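Local coordinates for protein nitrilotriacetate monooxygenase (Burkholderia pseudomallei, PDB 3SDO) that probably acts as an FMN-dependent monooxygenase of the NtaA/SnaA/DszA family, using molecular oxygen to oxidise its substrate, at residues A[45-54]-A[401-410]; A[162-170]-A[437-445]. One frame throughout, in Å; residues are numbered along the deposited sequence.

Interaction 1 (A[45-54]-A[401-410]); sequences RARRAENAGI and TGFGLDDFVD
A single carboxylate oxygen, Asp406 OD1, takes both terminal nitrogens of Arg45. Arg45 NH2 lies 2.9 Å from Asp406 OD1 and comes from above the carboxylate plane. NH1 uses the syn lone pair of the same oxygen. The guanidinium and carboxylate planes stand 73° apart, so the two groups do not form a flat pair. Bends at chi2 and chi3 bring the Arg45 guanidinium to the first turn of the partner helix. There NH2 also donates to the backbone, with Thr401 O 3.0 Å from Arg45 NH2 and close to the guanidinium plane. CD of Arg45 rests on the CG2 methyl of Thr401, whose OG1 is bonded to Gly18 O.

Arg48 continues the salt-bridge network one turn on. Its NE makes a weak bond to Asp406 OD1. Its two end nitrogens grip Asp410 one to one: NH1 to OD1, and NH2 to OD2, with Arg48 NH2 2.9 Å from Asp410 OD2. Both oxygens are met on their syn sides but out of the carboxylate plane. One face of this guanidinium lies against Val409 CG2.

The two helices are neighbours on the outside of the TIM barrel of the luciferase-like family. The strands that follow and precede them, 56-59 and 393-396, both flank strand 11-15. The helix segments run nearly parallel, at 12°, with axes 10.3 Å apart.

The apolar side of the contact faces the barrel. Leu405 CD2 packs against the backbone of Arg45, 3.7 Å from Arg45 O. Ala52 CB meets Val409 CG1 at 3.6 Å. On the barrel side, Ile54 CD1 touches both Leu405 CD1 and Val409 CG1, and Ile54 also packs on Leu396 of strand 393-396. Gly53, with positive phi, ends helix 39-51 in a Schellman motif and turns the chain toward Ile54.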
ATOM      1  N   ARG A  45       1.327   8.356 -16.314  1.00 17.00           N
ATOM      2  CA  ARG A  45       0.697   9.574 -15.827  1.00 17.16           C
ATOM      3  C   ARG A  45       1.491  10.244 -14.700  1.00 17.48           C
ATOM      4  O   ARG A  45       1.644  11.461 -14.701  1.00 17.66           O
ATOM      5  CB  ARG A  45      -0.729   9.305 -15.399  1.00 16.68           C
ATOM      6  CG  ARG A  45      -1.637   8.757 -16.503  1.00 15.39           C
ATOM      7  CD  ARG A  45      -1.934   9.756 -17.576  1.00 15.71           C
ATOM      8  NE  ARG A  45      -0.873   9.858 -18.579  1.00 16.44           N
ATOM      9  CZ  ARG A  45      -0.835  10.753 -19.558  1.00 18.37           C
ATOM     10  NH1 ARG A  45       0.186  10.747 -20.418  1.00 19.19           N
ATOM     11  NH2 ARG A  45      -1.811  11.639 -19.701  1.00 20.58           N
ATOM     12  N   ALA A  46       2.013   9.471 -13.750  1.00 17.90           N
ATOM     13  CA  ALA A  46       2.842  10.052 -12.689  1.00 18.01           C
ATOM     14  C   ALA A  46       4.084  10.723 -13.274  1.00 18.08           C
ATOM     15  O   ALA A  46       4.443  11.827 -12.856  1.00 17.84           O
ATOM     16  CB  ALA A  46       3.229   8.994 -11.615  1.00 17.68           C
ATOM     17  N   ARG A  47       4.712  10.076 -14.260  1.00 18.41           N
ATOM     18  CA  ARG A  47       5.916  10.636 -14.908  1.00 18.56           C
ATOM     19  C   ARG A  47       5.615  11.876 -15.734  1.00 18.66           C
ATOM     20  O   ARG A  47       6.361  12.836 -15.710  1.00 18.50           O
ATOM     21  CB  ARG A  47       6.616   9.584 -15.768  1.00 18.33           C
ATOM     22  CG  ARG A  47       7.345   8.559 -14.911  1.00 18.85           C
ATOM     23  CD  ARG A  47       7.934   7.476 -15.758  1.00 20.10           C
ATOM     24  NE  ARG A  47       8.859   6.622 -15.014  1.00 19.95           N
ATOM     25  CZ  ARG A  47       9.337   5.480 -15.486  1.00 25.09           C
ATOM     26  NH1 ARG A  47       8.946   5.029 -16.690  1.00 26.22           N
ATOM     27  NH2 ARG A  47      10.220   4.791 -14.778  1.00 25.68           N
ATOM     28  N   ARG A  48       4.487  11.850 -16.425  1.00 19.04           N
ATOM     29  CA  ARG A  48       4.005  12.999 -17.189  1.00 18.80           C
ATOM     30  C   ARG A  48       3.839  14.205 -16.273  1.00 18.18           C
ATOM     31  O   ARG A  48       4.299  15.308 -16.590  1.00 18.73           O
ATOM     32  CB  ARG A  48       2.666  12.648 -17.841  1.00 18.89           C
ATOM     33  CG  ARG A  48       2.231  13.560 -18.963  1.00 19.66           C
ATOM     34  CD  ARG A  48       3.048  13.313 -20.207  1.00 23.47           C
ATOM     35  NE  ARG A  48       2.390  13.805 -21.409  1.00 26.27           N
ATOM     36  CZ  ARG A  48       2.538  15.021 -21.928  1.00 26.14           C
ATOM     37  NH1 ARG A  48       3.341  15.921 -21.379  1.00 27.33           N
ATOM     38  NH2 ARG A  48       1.898  15.319 -23.036  1.00 27.06           N
ATOM     39  N   ALA A  49       3.184  14.000 -15.135  1.00 17.35           N
ATOM     40  CA  ALA A  49       3.004  15.071 -14.162  1.00 16.86           C
ATOM     41  C   ALA A  49       4.344  15.541 -13.569  1.00 16.04           C
ATOM     42  O   ALA A  49       4.603  16.742 -13.485  1.00 14.79           O
ATOM     43  CB  ALA A  49       2.033  14.629 -13.044  1.00 15.47           C
ATOM     44  N   GLU A  50       5.186  14.588 -13.187  1.00 16.11           N
ATOM     45  CA  GLU A  50       6.471  14.890 -12.578  1.00 16.85           C
ATOM     46  C   GLU A  50       7.345  15.709 -13.531  1.00 17.92           C
ATOM     47  O   GLU A  50       8.003  16.671 -13.129  1.00 16.39           O
ATOM     48  CB  GLU A  50       7.201  13.597 -12.184  1.00 17.29           C
ATOM     49  CG  GLU A  50       8.580  13.822 -11.581  1.00 18.71           C
ATOM     50  CD  GLU A  50       9.224  12.527 -11.104  1.00 22.35           C
ATOM     51  OE1 GLU A  50       9.581  11.683 -11.963  1.00 21.20           O
ATOM     52  OE2 GLU A  50       9.355  12.343  -9.870  1.00 19.04           O
ATOM     53  N   ASN A  51       7.370  15.316 -14.795  1.00 17.78           N
ATOM     54  CA  ASN A  51       8.219  16.015 -15.750  1.00 19.45           C
ATOM     55  C   ASN A  51       7.764  17.474 -16.003  1.00 19.56           C
ATOM     56  O   ASN A  51       8.558  18.299 -16.444  1.00 20.58           O
ATOM     57  CB  ASN A  51       8.250  15.244 -17.064  1.00 20.33           C
ATOM     58  CG  ASN A  51       9.054  13.964 -16.974  1.00 23.57           C
ATOM     59  OD1 ASN A  51       9.803  13.741 -16.013  1.00 24.86           O
ATOM     60  ND2 ASN A  51       8.944  13.135 -18.014  1.00 24.86           N
ATOM     61  N   ALA A  52       6.495  17.771 -15.710  1.00 19.29           N
ATOM     62  CA  ALA A  52       5.913  19.112 -15.871  1.00 18.96           C
ATOM     63  C   ALA A  52       6.078  19.988 -14.617  1.00 18.92           C
ATOM     64  O   ALA A  52       5.710  21.174 -14.608  1.00 19.29           O
ATOM     65  CB  ALA A  52       4.416  18.962 -16.219  1.00 18.97           C
ATOM     66  N   GLY A  53       6.601  19.406 -13.548  1.00 18.67           N
ATOM     67  CA  GLY A  53       6.758  20.132 -12.295  1.00 19.00           C
ATOM     68  C   GLY A  53       5.557  20.129 -11.362  1.00 18.41           C
ATOM     69  O   GLY A  53       5.499  20.918 -10.417  1.00 18.70           O
ATOM     70  N   ILE A  54       4.612  19.228 -11.594  1.00 17.68           N
ATOM     71  CA  ILE A  54       3.508  19.037 -10.664  1.00 17.31           C
ATOM     72  C   ILE A  54       4.066  18.455  -9.353  1.00 16.71           C
ATOM     73  O   ILE A  54       4.886  17.556  -9.350  1.00 15.67           O
ATOM     74  CB  ILE A  54       2.373  18.181 -11.306  1.00 16.64           C
ATOM     75  CG1 ILE A  54       1.713  18.985 -12.416  1.00 17.89           C
ATOM     76  CG2 ILE A  54       1.313  17.779 -10.285  1.00 16.87           C
ATOM     77  CD1 ILE A  54       0.629  18.239 -13.216  1.00 17.04           C
ATOM     78  N   THR A 401      -7.958  11.168 -17.611  1.00 19.84           N
ATOM     79  CA  THR A 401      -6.562  11.314 -17.190  1.00 20.43           C
ATOM     80  C   THR A 401      -5.570  11.345 -18.378  1.00 20.61           C
ATOM     81  O   THR A 401      -4.468  11.892 -18.262  1.00 20.98           O
ATOM     82  CB  THR A 401      -6.156  10.164 -16.237  1.00 20.70           C
ATOM     83  OG1 THR A 401      -7.208   9.911 -15.279  1.00 21.87           O
ATOM     84  CG2 THR A 401      -4.867  10.502 -15.508  1.00 21.30           C
ATOM     85  N   GLY A 402      -5.965  10.744 -19.496  1.00 21.00           N
ATOM     86  CA  GLY A 402      -5.189  10.775 -20.745  1.00 21.09           C
ATOM     87  C   GLY A 402      -5.080  12.172 -21.330  1.00 20.98           C
ATOM     88  O   GLY A 402      -4.174  12.929 -20.988  1.00 20.42           O
ATOM     89  N   PHE A 403      -5.994  12.536 -22.219  1.00 21.58           N
ATOM     90  CA  PHE A 403      -5.887  13.839 -22.892  1.00 21.17           C
ATOM     91  C   PHE A 403      -5.995  14.994 -21.922  1.00 20.06           C
ATOM     92  O   PHE A 403      -5.389  16.029 -22.145  1.00 21.08           O
ATOM     93  CB  PHE A 403      -6.901  13.992 -24.027  1.00 21.99           C
ATOM     94  CG  PHE A 403      -8.262  14.426 -23.582  1.00 22.29           C
ATOM     95  CD1 PHE A 403      -8.549  15.763 -23.418  1.00 20.33           C
ATOM     96  CD2 PHE A 403      -9.253  13.497 -23.335  1.00 23.10           C
ATOM     97  CE1 PHE A 403      -9.807  16.172 -23.025  1.00 23.50           C
ATOM     98  CE2 PHE A 403     -10.512  13.897 -22.937  1.00 23.93           C
ATOM     99  CZ  PHE A 403     -10.793  15.238 -22.779  1.00 23.43           C
ATOM    100  N   GLY A 404      -6.743  14.823 -20.834  1.00 20.09           N
ATOM    101  CA  GLY A 404      -6.865  15.883 -19.834  1.00 19.02           C
ATOM    102  C   GLY A 404      -5.533  16.366 -19.281  1.00 18.64           C
ATOM    103  O   GLY A 404      -5.256  17.580 -19.241  1.00 17.57           O
ATOM    104  N   LEU A 405      -4.708  15.431 -18.812  1.00 18.12           N
ATOM    105  CA  LEU A 405      -3.416  15.812 -18.273  1.00 18.49           C
ATOM    106  C   LEU A 405      -2.465  16.301 -19.368  1.00 18.81           C
ATOM    107  O   LEU A 405      -1.733  17.270 -19.159  1.00 19.69           O
ATOM    108  CB  LEU A 405      -2.777  14.646 -17.520  1.00 18.56           C
ATOM    109  CG  LEU A 405      -1.455  14.900 -16.790  1.00 18.48           C
ATOM    110  CD1 LEU A 405      -1.613  15.920 -15.665  1.00 18.90           C
ATOM    111  CD2 LEU A 405      -0.960  13.562 -16.220  1.00 19.45           C
ATOM    112  N   ASP A 406      -2.444  15.621 -20.516  1.00 19.19           N
ATOM    113  CA  ASP A 406      -1.595  16.042 -21.628  1.00 19.94           C
ATOM    114  C   ASP A 406      -1.876  17.507 -21.983  1.00 20.47           C
ATOM    115  O   ASP A 406      -0.948  18.310 -22.095  1.00 20.59           O
ATOM    116  CB  ASP A 406      -1.831  15.193 -22.875  1.00 20.56           C
ATOM    117  CG  ASP A 406      -1.381  13.752 -22.709  1.00 22.01           C
ATOM    118  OD1 ASP A 406      -0.744  13.408 -21.696  1.00 25.22           O
ATOM    119  OD2 ASP A 406      -1.658  12.960 -23.610  1.00 22.77           O
ATOM    120  N   ASP A 407      -3.153  17.844 -22.177  1.00 20.99           N
ATOM    121  CA  ASP A 407      -3.537  19.227 -22.515  1.00 21.19           C
ATOM    122  C   ASP A 407      -3.080  20.198 -21.454  1.00 21.39           C
ATOM    123  O   ASP A 407      -2.576  21.299 -21.760  1.00 21.09           O
ATOM    124  CB  ASP A 407      -5.050  19.386 -22.646  1.00 21.72           C
ATOM    125  CG  ASP A 407      -5.615  18.763 -23.917  1.00 23.91           C
ATOM    126  OD1 ASP A 407      -4.842  18.316 -24.784  1.00 23.92           O
ATOM    127  OD2 ASP A 407      -6.866  18.696 -24.020  1.00 24.84           O
ATOM    128  N   PHE A 408      -3.310  19.839 -20.193  1.00 21.63           N
ATOM    129  CA  PHE A 408      -3.008  20.751 -19.115  1.00 21.92           C
ATOM    130  C   PHE A 408      -1.504  21.025 -19.044  1.00 22.26           C
ATOM    131  O   PHE A 408      -1.076  22.183 -18.980  1.00 21.77           O
ATOM    132  CB  PHE A 408      -3.537  20.230 -17.776  1.00 21.95           C
ATOM    133  CG  PHE A 408      -3.250  21.143 -16.643  1.00 24.10           C
ATOM    134  CD1 PHE A 408      -2.105  20.970 -15.880  1.00 27.21           C
ATOM    135  CD2 PHE A 408      -4.095  22.213 -16.370  1.00 26.70           C
ATOM    136  CE1 PHE A 408      -1.810  21.841 -14.845  1.00 28.75           C
ATOM    137  CE2 PHE A 408      -3.803  23.080 -15.346  1.00 28.10           C
ATOM    138  CZ  PHE A 408      -2.653  22.896 -14.584  1.00 27.54           C
ATOM    139  N   VAL A 409      -0.695  19.971 -19.072  1.00 22.63           N
ATOM    140  CA  VAL A 409       0.754  20.155 -18.927  1.00 22.78           C
ATOM    141  C   VAL A 409       1.386  20.788 -20.162  1.00 23.22           C
ATOM    142  O   VAL A 409       2.317  21.573 -20.036  1.00 23.96           O
ATOM    143  CB  VAL A 409       1.512  18.834 -18.532  1.00 22.99           C
ATOM    144  CG1 VAL A 409       1.004  18.311 -17.195  1.00 23.35           C
ATOM    145  CG2 VAL A 409       1.402  17.777 -19.591  1.00 24.83           C
ATOM    146  N   ASP A 410       0.885  20.467 -21.347  1.00 23.82           N
ATOM    147  CA  ASP A 410       1.473  20.998 -22.570  1.00 24.41           C
ATOM    148  C   ASP A 410       1.015  22.429 -22.877  1.00 24.34           C
ATOM    149  O   ASP A 410       1.767  23.206 -23.464  1.00 23.67           O
ATOM    150  CB  ASP A 410       1.181  20.068 -23.757  1.00 25.79           C
ATOM    151  CG  ASP A 410       1.945  18.745 -23.675  1.00 26.81           C
ATOM    152  OD1 ASP A 410       2.835  18.565 -22.811  1.00 30.23           O
ATOM    153  OD2 ASP A 410       1.650  17.869 -24.486  1.00 32.05           O
TER

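Interaction 2 (A[162-170]-A[437-445]); sequences QGLWDSWDD and LPYKESRYA
Arg443 sets CG between its backbone N and carbonyl carbon (chi1 68°), and a bend at chi3 turns NE back so that it and the backbone N both reach Asp166 OD2, from opposite faces of its plane. Both nitrogens donate to this oxygen. The contact fastens the C-terminal tail, which has no regular secondary structure, to the end of helix 150-165 of the TIM barrel. Arg443 N makes an almost straight bond, 2.8 Å from Asp166 OD2. Arg443 NE forms a salt bridge, 3.0 Å from Asp166 OD2. Asp166 OD1 is held by Arg208 and Gln213. One face of the Arg443 guanidinium lies over Gly163 CA.

Ser442 to Ala445 form a type I beta turn, and Ser442 OG accepts from Tyr444 N in an ST turn. The Tyr444 ring packs one face on Arg443 CG and turns an edge to Asp166 O. Water 3 joins Ser442 OG to Asp166 O and Asp169 OD1, which also bonds His189. Farther back along the tail, Tyr439 OH donates to Asp170 OD2 from above the carboxylate plane, with Tyr439 OH 2.6 Å from Asp170 OD2.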
ATOM      1  N   GLN A 162       1.283  10.500  14.538  1.00 18.81           N
ATOM      2  CA  GLN A 162       2.325  11.498  14.614  1.00 19.54           C
ATOM      3  C   GLN A 162       3.258  11.299  15.821  1.00 20.12           C
ATOM      4  O   GLN A 162       4.461  11.486  15.701  1.00 20.49           O
ATOM      5  CB  GLN A 162       1.719  12.913  14.584  1.00 19.68           C
ATOM      6  CG  GLN A 162       1.188  13.281  13.205  1.00 19.70           C
ATOM      7  CD  GLN A 162       0.639  14.687  13.157  1.00 21.29           C
ATOM      8  OE1 GLN A 162       0.056  15.149  14.125  1.00 19.33           O
ATOM      9  NE2 GLN A 162       0.825  15.370  12.037  1.00 16.89           N
ATOM     10  N   GLY A 163       2.705  10.930  16.980  1.00 21.03           N
ATOM     11  CA  GLY A 163       3.511  10.524  18.116  1.00 20.84           C
ATOM     12  C   GLY A 163       4.455   9.374  17.799  1.00 20.80           C
ATOM     13  O   GLY A 163       5.647   9.406  18.142  1.00 20.60           O
ATOM     14  N   LEU A 164       3.937   8.348  17.135  1.00 20.82           N
ATOM     15  CA  LEU A 164       4.784   7.201  16.724  1.00 20.63           C
ATOM     16  C   LEU A 164       5.887   7.612  15.768  1.00 20.54           C
ATOM     17  O   LEU A 164       7.016   7.091  15.834  1.00 20.97           O
ATOM     18  CB  LEU A 164       3.943   6.093  16.086  1.00 20.00           C
ATOM     19  CG  LEU A 164       3.012   5.339  17.028  1.00 19.29           C
ATOM     20  CD1 LEU A 164       2.028   4.510  16.215  1.00 19.05           C
ATOM     21  CD2 LEU A 164       3.789   4.438  17.989  1.00 19.27           C
ATOM     22  N   TRP A 165       5.574   8.554  14.889  1.00 20.59           N
ATOM     23  CA  TRP A 165       6.565   9.059  13.932  1.00 20.45           C
ATOM     24  C   TRP A 165       7.709   9.814  14.607  1.00 21.06           C
ATOM     25  O   TRP A 165       8.723  10.053  13.975  1.00 21.91           O
ATOM     26  CB  TRP A 165       5.926   9.958  12.862  1.00 19.81           C
ATOM     27  CG  TRP A 165       5.160   9.213  11.806  1.00 19.71           C
ATOM     28  CD1 TRP A 165       5.342   7.900  11.413  1.00 18.94           C
ATOM     29  CD2 TRP A 165       4.094   9.732  10.982  1.00 18.63           C
ATOM     30  NE1 TRP A 165       4.444   7.585  10.409  1.00 19.27           N
ATOM     31  CE2 TRP A 165       3.673   8.685  10.129  1.00 17.71           C
ATOM     32  CE3 TRP A 165       3.448  10.968  10.896  1.00 18.58           C
ATOM     33  CZ2 TRP A 165       2.650   8.850   9.199  1.00 19.09           C
ATOM     34  CZ3 TRP A 165       2.417  11.133   9.964  1.00 18.62           C
ATOM     35  CH2 TRP A 165       2.035  10.092   9.126  1.00 18.78           C
ATOM     36  N   ASP A 166       7.550  10.214  15.864  1.00 20.99           N
ATOM     37  CA  ASP A 166       8.657  10.840  16.582  1.00 20.78           C
ATOM     38  C   ASP A 166       9.392   9.868  17.515  1.00 21.37           C
ATOM     39  O   ASP A 166      10.145  10.302  18.382  1.00 22.30           O
ATOM     40  CB  ASP A 166       8.160  12.099  17.320  1.00 21.10           C
ATOM     41  CG  ASP A 166       7.917  13.285  16.368  1.00 20.43           C
ATOM     42  OD1 ASP A 166       8.261  13.173  15.164  1.00 21.83           O
ATOM     43  OD2 ASP A 166       7.417  14.350  16.822  1.00 20.97           O
ATOM     44  N   SER A 167       9.222   8.559  17.291  1.00 20.53           N
ATOM     45  CA  SER A 167       9.866   7.534  18.126  1.00 20.75           C
ATOM     46  C   SER A 167      11.380   7.669  18.118  1.00 21.03           C
ATOM     47  O   SER A 167      12.023   7.597  19.178  1.00 20.43           O
ATOM     48  CB  SER A 167       9.505   6.128  17.656  1.00 19.98           C
ATOM     49  OG  SER A 167       8.131   5.853  17.819  1.00 20.11           O
ATOM     50  N   TRP A 168      11.918   7.882  16.923  1.00 20.46           N
ATOM     51  CA  TRP A 168      13.367   7.856  16.668  1.00 21.18           C
ATOM     52  C   TRP A 168      13.920   9.231  16.333  1.00 21.62           C
ATOM     53  O   TRP A 168      13.644   9.751  15.259  1.00 21.54           O
ATOM     54  CB  TRP A 168      13.651   6.923  15.491  1.00 20.67           C
ATOM     55  CG  TRP A 168      13.505   5.463  15.838  1.00 19.29           C
ATOM     56  CD1 TRP A 168      12.400   4.672  15.654  1.00 19.14           C
ATOM     57  CD2 TRP A 168      14.499   4.637  16.403  1.00 21.38           C
ATOM     58  NE1 TRP A 168      12.644   3.408  16.112  1.00 20.47           N
ATOM     59  CE2 TRP A 168      13.933   3.355  16.574  1.00 21.26           C
ATOM     60  CE3 TRP A 168      15.817   4.858  16.817  1.00 22.20           C
ATOM     61  CZ2 TRP A 168      14.638   2.304  17.121  1.00 22.08           C
ATOM     62  CZ3 TRP A 168      16.512   3.814  17.357  1.00 24.13           C
ATOM     63  CH2 TRP A 168      15.923   2.551  17.517  1.00 22.72           C
ATOM     64  N   ASP A 169      14.714   9.830  17.221  1.00 22.19           N
ATOM     65  CA  ASP A 169      15.343  11.098  16.866  1.00 22.60           C
ATOM     66  C   ASP A 169      16.112  10.925  15.556  1.00 22.40           C
ATOM     67  O   ASP A 169      16.641   9.853  15.270  1.00 21.99           O
ATOM     68  CB  ASP A 169      16.342  11.599  17.914  1.00 22.78           C
ATOM     69  CG  ASP A 169      15.706  11.972  19.249  1.00 23.44           C
ATOM     70  OD1 ASP A 169      14.452  12.025  19.397  1.00 24.83           O
ATOM     71  OD2 ASP A 169      16.509  12.235  20.166  1.00 23.05           O
ATOM     72  N   ASP A 170      16.201  12.002  14.789  1.00 23.14           N
ATOM     73  CA  ASP A 170      16.869  11.971  13.478  1.00 23.72           C
ATOM     74  C   ASP A 170      18.318  11.441  13.569  1.00 24.35           C
ATOM     75  O   ASP A 170      18.822  10.834  12.628  1.00 24.96           O
ATOM     76  CB  ASP A 170      16.858  13.371  12.857  1.00 23.68           C
ATOM     77  CG  ASP A 170      15.465  13.850  12.503  1.00 24.66           C
ATOM     78  OD1 ASP A 170      14.572  12.995  12.236  1.00 22.97           O
ATOM     79  OD2 ASP A 170      15.265  15.102  12.464  1.00 24.60           O
ATOM     80  N   LEU A 437       6.843  23.975   2.658  1.00 20.61           N
ATOM     81  CA  LEU A 437       6.639  23.714   4.084  1.00 21.11           C
ATOM     82  C   LEU A 437       7.994  23.461   4.766  1.00 21.26           C
ATOM     83  O   LEU A 437       8.883  22.865   4.170  1.00 21.50           O
ATOM     84  CB  LEU A 437       5.738  22.500   4.286  1.00 20.25           C
ATOM     85  CG  LEU A 437       4.309  22.611   3.763  1.00 21.09           C
ATOM     86  CD1 LEU A 437       3.649  21.239   3.749  1.00 20.88           C
ATOM     87  CD2 LEU A 437       3.482  23.600   4.588  1.00 19.97           C
ATOM     88  N   PRO A 438       8.143  23.894   6.025  1.00 22.61           N
ATOM     89  CA  PRO A 438       9.376  23.624   6.755  1.00 23.26           C
ATOM     90  C   PRO A 438       9.510  22.153   7.150  1.00 22.82           C
ATOM     91  O   PRO A 438       8.513  21.484   7.430  1.00 22.70           O
ATOM     92  CB  PRO A 438       9.260  24.494   8.008  1.00 23.78           C
ATOM     93  CG  PRO A 438       7.868  24.925   8.096  1.00 24.96           C
ATOM     94  CD  PRO A 438       7.211  24.754   6.777  1.00 23.33           C
ATOM     95  N   TYR A 439      10.747  21.672   7.147  1.00 23.50           N
ATOM     96  CA  TYR A 439      11.100  20.357   7.670  1.00 23.31           C
ATOM     97  C   TYR A 439      10.387  20.127   9.003  1.00 23.42           C
ATOM     98  O   TYR A 439      10.349  21.005   9.853  1.00 23.89           O
ATOM     99  CB  TYR A 439      12.634  20.243   7.811  1.00 23.93           C
ATOM    100  CG  TYR A 439      13.066  18.947   8.439  1.00 23.95           C
ATOM    101  CD1 TYR A 439      13.260  18.848   9.825  1.00 24.92           C
ATOM    102  CD2 TYR A 439      13.214  17.794   7.672  1.00 23.99           C
ATOM    103  CE1 TYR A 439      13.621  17.646  10.408  1.00 23.76           C
ATOM    104  CE2 TYR A 439      13.585  16.604   8.241  1.00 21.88           C
ATOM    105  CZ  TYR A 439      13.779  16.528   9.600  1.00 22.33           C
ATOM    106  OH  TYR A 439      14.129  15.333  10.146  1.00 24.58           O
ATOM    107  N   LYS A 440       9.797  18.953   9.176  1.00 23.25           N
ATOM    108  CA  LYS A 440       9.049  18.649  10.389  1.00 23.73           C
ATOM    109  C   LYS A 440       9.979  18.141  11.494  1.00 23.37           C
ATOM    110  O   LYS A 440      10.340  16.967  11.503  1.00 22.25           O
ATOM    111  CB  LYS A 440       7.969  17.618  10.081  1.00 23.81           C
ATOM    112  CG  LYS A 440       7.081  17.258  11.263  1.00 27.53           C
ATOM    113  CD  LYS A 440       5.857  18.129  11.343  1.00 32.18           C
ATOM    114  CE  LYS A 440       5.003  17.789  12.572  1.00 34.07           C
ATOM    115  NZ  LYS A 440       3.557  17.912  12.240  1.00 36.03           N
ATOM    116  N   GLU A 441      10.368  19.022  12.421  1.00 23.73           N
ATOM    117  CA  GLU A 441      11.198  18.614  13.558  1.00 24.94           C
ATOM    118  C   GLU A 441      10.420  17.700  14.505  1.00 24.63           C
ATOM    119  O   GLU A 441       9.205  17.874  14.691  1.00 24.65           O
ATOM    120  CB  GLU A 441      11.708  19.812  14.387  1.00 25.74           C
ATOM    121  CG  GLU A 441      12.711  20.713  13.683  1.00 28.34           C
ATOM    122  CD  GLU A 441      14.075  20.080  13.461  1.00 31.07           C
ATOM    123  OE1 GLU A 441      14.452  19.146  14.201  1.00 33.97           O
ATOM    124  OE2 GLU A 441      14.796  20.539  12.545  1.00 32.32           O
ATOM    125  N   SER A 442      11.129  16.751  15.113  1.00 24.01           N
ATOM    126  CA  SER A 442      10.552  15.927  16.140  1.00 24.35           C
ATOM    127  C   SER A 442      10.096  16.809  17.297  1.00 26.08           C
ATOM    128  O   SER A 442      10.757  17.809  17.627  1.00 25.84           O
ATOM    129  CB  SER A 442      11.555  14.889  16.649  1.00 24.59           C
ATOM    130  OG  SER A 442      11.088  14.261  17.830  1.00 22.56           O
ATOM    131  N   ARG A 443       8.986  16.425  17.918  1.00 27.36           N
ATOM    132  CA  ARG A 443       8.571  17.037  19.184  1.00 29.55           C
ATOM    133  C   ARG A 443       9.659  16.956  20.274  1.00 31.18           C
ATOM    134  O   ARG A 443       9.630  17.722  21.227  1.00 31.91           O
ATOM    135  CB  ARG A 443       7.285  16.383  19.704  1.00 29.64           C
ATOM    136  CG  ARG A 443       7.492  14.915  20.149  1.00 30.05           C
ATOM    137  CD  ARG A 443       6.198  14.154  20.262  1.00 28.84           C
ATOM    138  NE  ARG A 443       5.447  14.231  19.015  1.00 28.75           N
ATOM    139  CZ  ARG A 443       4.131  14.065  18.913  1.00 27.11           C
ATOM    140  NH1 ARG A 443       3.407  13.789  19.974  1.00 27.72           N
ATOM    141  NH2 ARG A 443       3.545  14.176  17.738  1.00 28.47           N
ATOM    142  N   TYR A 444      10.612  16.038  20.139  1.00 32.67           N
ATOM    143  CA  TYR A 444      11.680  15.902  21.132  1.00 34.94           C
ATOM    144  C   TYR A 444      13.012  16.562  20.714  1.00 36.14           C
ATOM    145  O   TYR A 444      14.004  16.409  21.415  1.00 37.15           O
ATOM    146  CB  TYR A 444      11.939  14.421  21.463  1.00 35.10           C
ATOM    147  CG  TYR A 444      10.712  13.580  21.781  1.00 36.15           C
ATOM    148  CD1 TYR A 444      10.053  13.666  23.026  1.00 37.96           C
ATOM    149  CD2 TYR A 444      10.235  12.660  20.851  1.00 35.55           C
ATOM    150  CE1 TYR A 444       8.925  12.857  23.300  1.00 37.55           C
ATOM    151  CE2 TYR A 444       9.126  11.874  21.106  1.00 35.52           C
ATOM    152  CZ  TYR A 444       8.476  11.965  22.320  1.00 36.13           C
ATOM    153  OH  TYR A 444       7.387  11.147  22.506  1.00 34.50           O
ATOM    154  N   ALA A 445      13.040  17.290  19.595  1.00 36.63           N
ATOM    155  CA  ALA A 445      14.297  17.878  19.075  1.00 37.35           C
ATOM    156  C   ALA A 445      15.002  18.779  20.096  1.00 38.96           C
ATOM    157  O   ALA A 445      14.344  19.536  20.816  1.00 40.30           O
ATOM    158  CB  ALA A 445      14.025  18.659  17.809  1.00 36.84           C
TER
HETATM  159  O   HOH W   1       2.237  17.792  14.568  1.00 25.49           O
HETATM  160  O   HOH W   2       7.009   9.125  20.532  1.00 12.81           O
HETATM  161  O   HOH W   3      12.281  11.953  17.943  1.00 10.73           O
HETATM  162  O   HOH W   4       6.902  16.485  15.303  1.00 25.82           O
HETATM  163  O   HOH W   5      13.900  16.452  14.407  1.00 14.51           O

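How the interactions relate
From the N terminus, the chain first passes 45-54 on helix 39-51. It then reaches 162-170, where helix 150-165 runs out into a loop. Near its far end it returns to 401-410 on helix 401-418 and closes interaction 1 over 346 residues. It goes on through helix 431-435 into the tail, where 437-445 closes interaction 2 over 266 residues. The two closures cross, because 162-170 lies inside the first loop and 437-445 beyond it. Interaction 1 joins an early and a late helix around the barrel. Interaction 2 ties the modelled C-terminal end to the end of helix 150-165 and the loop after it. Their centres are 33 Å apart and they do not touch.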